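Local coordinates for probable zinc protease PqqL (Escherichia coli, PDB 6OFT), which probably acts as a zinc-dependent endopeptidase of the M16 family in the periplasm, this chain being the first half of the protein, at residues A[109-112]-A[113-117]. Numbering follows the deposited sequence.
Sequences NLQQ and VMAIF
N109, L110, Q111 and Q112 each accept, through the backbone O, a hydrogen bond from the N of the residue four positions on, V113, M114, A115 and I116, in regular alpha-helical i to i+4 order, with N109 O to V113 N at 2.9 Å. The N-H...O angle runs from 162° at V113 N to N109 O down to 145° at A115 N to Q111 O.

The side chains of the later turn lie against these same carbonyls. V113 brings CG2 to 3.4 Å from N109 O. This branch stands beside the backbone N because CG1 takes the place anti to it. M114 sets CG 3.3 Å from L110 O. Its far end turns away to L215, N219 and L220 of helix 209-220. I116 lays CG1 alongside Q112 O at 3.6 Å. A115 points its CB back toward the preceding turn, 3.4 Å from Q112 O.

Contact between side chains is slight. Q112 has CG anti to the backbone N (chi1 178°) and bends at chi2. NE2 thereby comes 4.0 Å from A115 CB, a van der Waals approach. Q111 NE2 hydrogen-bonds to N219 OD1, tying this turn to helix 209-220.

Both segments belong to helix 107-122, within the M16 (insulinase-type) part of the chain and away from the predicted zinc site. L110, V113 and F117 meet strand 31-38, so this face of the helix packs on the six-stranded sheet. V113 and I116 also touch helix 71-77, so L110, V113, M114 and I116 turn to the sheet and the two helices beside it. The chemistry implies a turn held by its backbone amides, with aliphatic groups flanking the carbonyls.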
ATOM      1  N   ASN A 109     -14.578  18.644  22.476  1.00 24.62           N
ATOM      2  CA  ASN A 109     -13.336  17.948  22.125  1.00 23.27           C
ATOM      3  C   ASN A 109     -13.242  17.759  20.619  1.00 25.69           C
ATOM      4  O   ASN A 109     -12.166  17.937  20.057  1.00 23.94           O
ATOM      5  CB  ASN A 109     -13.245  16.620  22.849  1.00 21.62           C
ATOM      6  CG  ASN A 109     -12.926  16.771  24.312  1.00 31.97           C
ATOM      7  OD1 ASN A 109     -12.602  17.853  24.799  1.00 22.63           O
ATOM      8  ND2 ASN A 109     -12.993  15.689  25.045  1.00 23.88           N
ATOM      9  N   LEU A 110     -14.382  17.447  19.953  1.00 22.63           N
ATOM     10  CA  LEU A 110     -14.429  17.318  18.494  1.00 22.30           C
ATOM     11  C   LEU A 110     -13.998  18.634  17.863  1.00 25.36           C
ATOM     12  O   LEU A 110     -13.181  18.635  16.940  1.00 24.91           O
ATOM     13  CB  LEU A 110     -15.848  16.977  18.008  1.00 22.90           C
ATOM     14  CG  LEU A 110     -16.291  15.530  18.003  1.00 27.94           C
ATOM     15  CD1 LEU A 110     -17.728  15.434  17.510  1.00 28.56           C
ATOM     16  CD2 LEU A 110     -15.385  14.661  17.110  1.00 29.97           C
ATOM     17  N   GLN A 111     -14.533  19.756  18.396  1.00 22.46           N
ATOM     18  CA  GLN A 111     -14.255  21.127  17.968  1.00 22.10           C
ATOM     19  C   GLN A 111     -12.785  21.510  18.179  1.00 25.23           C
ATOM     20  O   GLN A 111     -12.159  22.101  17.291  1.00 24.15           O
ATOM     21  CB  GLN A 111     -15.223  22.101  18.671  1.00 24.42           C
ATOM     22  CG  GLN A 111     -15.023  23.592  18.361  1.00 35.11           C
ATOM     23  CD  GLN A 111     -14.835  23.917  16.889  1.00 50.52           C
ATOM     24  OE1 GLN A 111     -15.611  23.490  16.005  1.00 40.26           O
ATOM     25  NE2 GLN A 111     -13.786  24.692  16.610  1.00 37.14           N
ATOM     26  N   GLN A 112     -12.235  21.159  19.354  1.00 21.59           N
ATOM     27  CA  GLN A 112     -10.860  21.400  19.689  1.00 21.21           C
ATOM     28  C   GLN A 112      -9.928  20.671  18.706  1.00 24.71           C
ATOM     29  O   GLN A 112      -8.980  21.285  18.217  1.00 23.79           O
ATOM     30  CB  GLN A 112     -10.597  20.982  21.150  1.00 22.96           C
ATOM     31  CG  GLN A 112      -9.154  21.149  21.589  1.00 32.91           C
ATOM     32  CD  GLN A 112      -8.716  22.588  21.644  1.00 47.98           C
ATOM     33  OE1 GLN A 112      -8.707  23.201  22.708  1.00 40.11           O
ATOM     34  NE2 GLN A 112      -8.314  23.146  20.503  1.00 39.59           N
ATOM     35  N   VAL A 113     -10.226  19.377  18.382  1.00 21.25           N
ATOM     36  CA  VAL A 113      -9.432  18.573  17.437  1.00 21.17           C
ATOM     37  C   VAL A 113      -9.465  19.235  16.032  1.00 23.67           C
ATOM     38  O   VAL A 113      -8.426  19.361  15.378  1.00 23.39           O
ATOM     39  CB  VAL A 113      -9.879  17.068  17.430  1.00 24.76           C
ATOM     40  CG1 VAL A 113      -9.287  16.306  16.253  1.00 24.52           C
ATOM     41  CG2 VAL A 113      -9.508  16.370  18.738  1.00 24.12           C
ATOM     42  N   MET A 114     -10.644  19.709  15.613  1.00 19.77           N
ATOM     43  CA  MET A 114     -10.830  20.387  14.318  1.00 19.11           C
ATOM     44  C   MET A 114     -10.013  21.690  14.239  1.00 24.04           C
ATOM     45  O   MET A 114      -9.500  22.022  13.172  1.00 24.22           O
ATOM     46  CB  MET A 114     -12.315  20.690  14.087  1.00 20.95           C
ATOM     47  CG  MET A 114     -13.153  19.469  13.733  1.00 24.17           C
ATOM     48  SD  MET A 114     -12.520  18.458  12.367  1.00 27.84           S
ATOM     49  CE  MET A 114     -12.607  19.605  11.001  1.00 25.06           C
ATOM     50  N   ALA A 115      -9.898  22.412  15.367  1.00 21.53           N
ATOM     51  CA  ALA A 115      -9.136  23.663  15.473  1.00 21.09           C
ATOM     52  C   ALA A 115      -7.638  23.382  15.275  1.00 25.62           C
ATOM     53  O   ALA A 115      -6.967  24.152  14.583  1.00 25.30           O
ATOM     54  CB  ALA A 115      -9.387  24.323  16.810  1.00 22.20           C
ATOM     55  N   ILE A 116      -7.142  22.233  15.810  1.00 22.27           N
ATOM     56  CA  ILE A 116      -5.762  21.765  15.629  1.00 21.19           C
ATOM     57  C   ILE A 116      -5.531  21.416  14.144  1.00 23.34           C
ATOM     58  O   ILE A 116      -4.487  21.770  13.604  1.00 23.54           O
ATOM     59  CB  ILE A 116      -5.408  20.595  16.595  1.00 23.50           C
ATOM     60  CG1 ILE A 116      -5.370  21.080  18.072  1.00 24.22           C
ATOM     61  CG2 ILE A 116      -4.076  19.932  16.204  1.00 23.42           C
ATOM     62  CD1 ILE A 116      -5.327  19.997  19.131  1.00 24.15           C
ATOM     63  N   PHE A 117      -6.500  20.742  13.484  1.00 20.72           N
ATOM     64  CA  PHE A 117      -6.382  20.392  12.057  1.00 20.70           C
ATOM     65  C   PHE A 117      -6.287  21.646  11.186  1.00 25.49           C
ATOM     66  O   PHE A 117      -5.506  21.674  10.234  1.00 25.67           O
ATOM     67  CB  PHE A 117      -7.537  19.488  11.580  1.00 21.51           C
ATOM     68  CG  PHE A 117      -7.336  17.999  11.789  1.00 21.82           C
ATOM     69  CD1 PHE A 117      -6.383  17.300  11.062  1.00 23.46           C
ATOM     70  CD2 PHE A 117      -8.149  17.286  12.666  1.00 23.41           C
ATOM     71  CE1 PHE A 117      -6.230  15.918  11.220  1.00 24.50           C
ATOM     72  CE2 PHE A 117      -8.002  15.903  12.816  1.00 26.04           C
ATOM     73  CZ  PHE A 117      -7.042  15.229  12.097  1.00 24.26           C
TER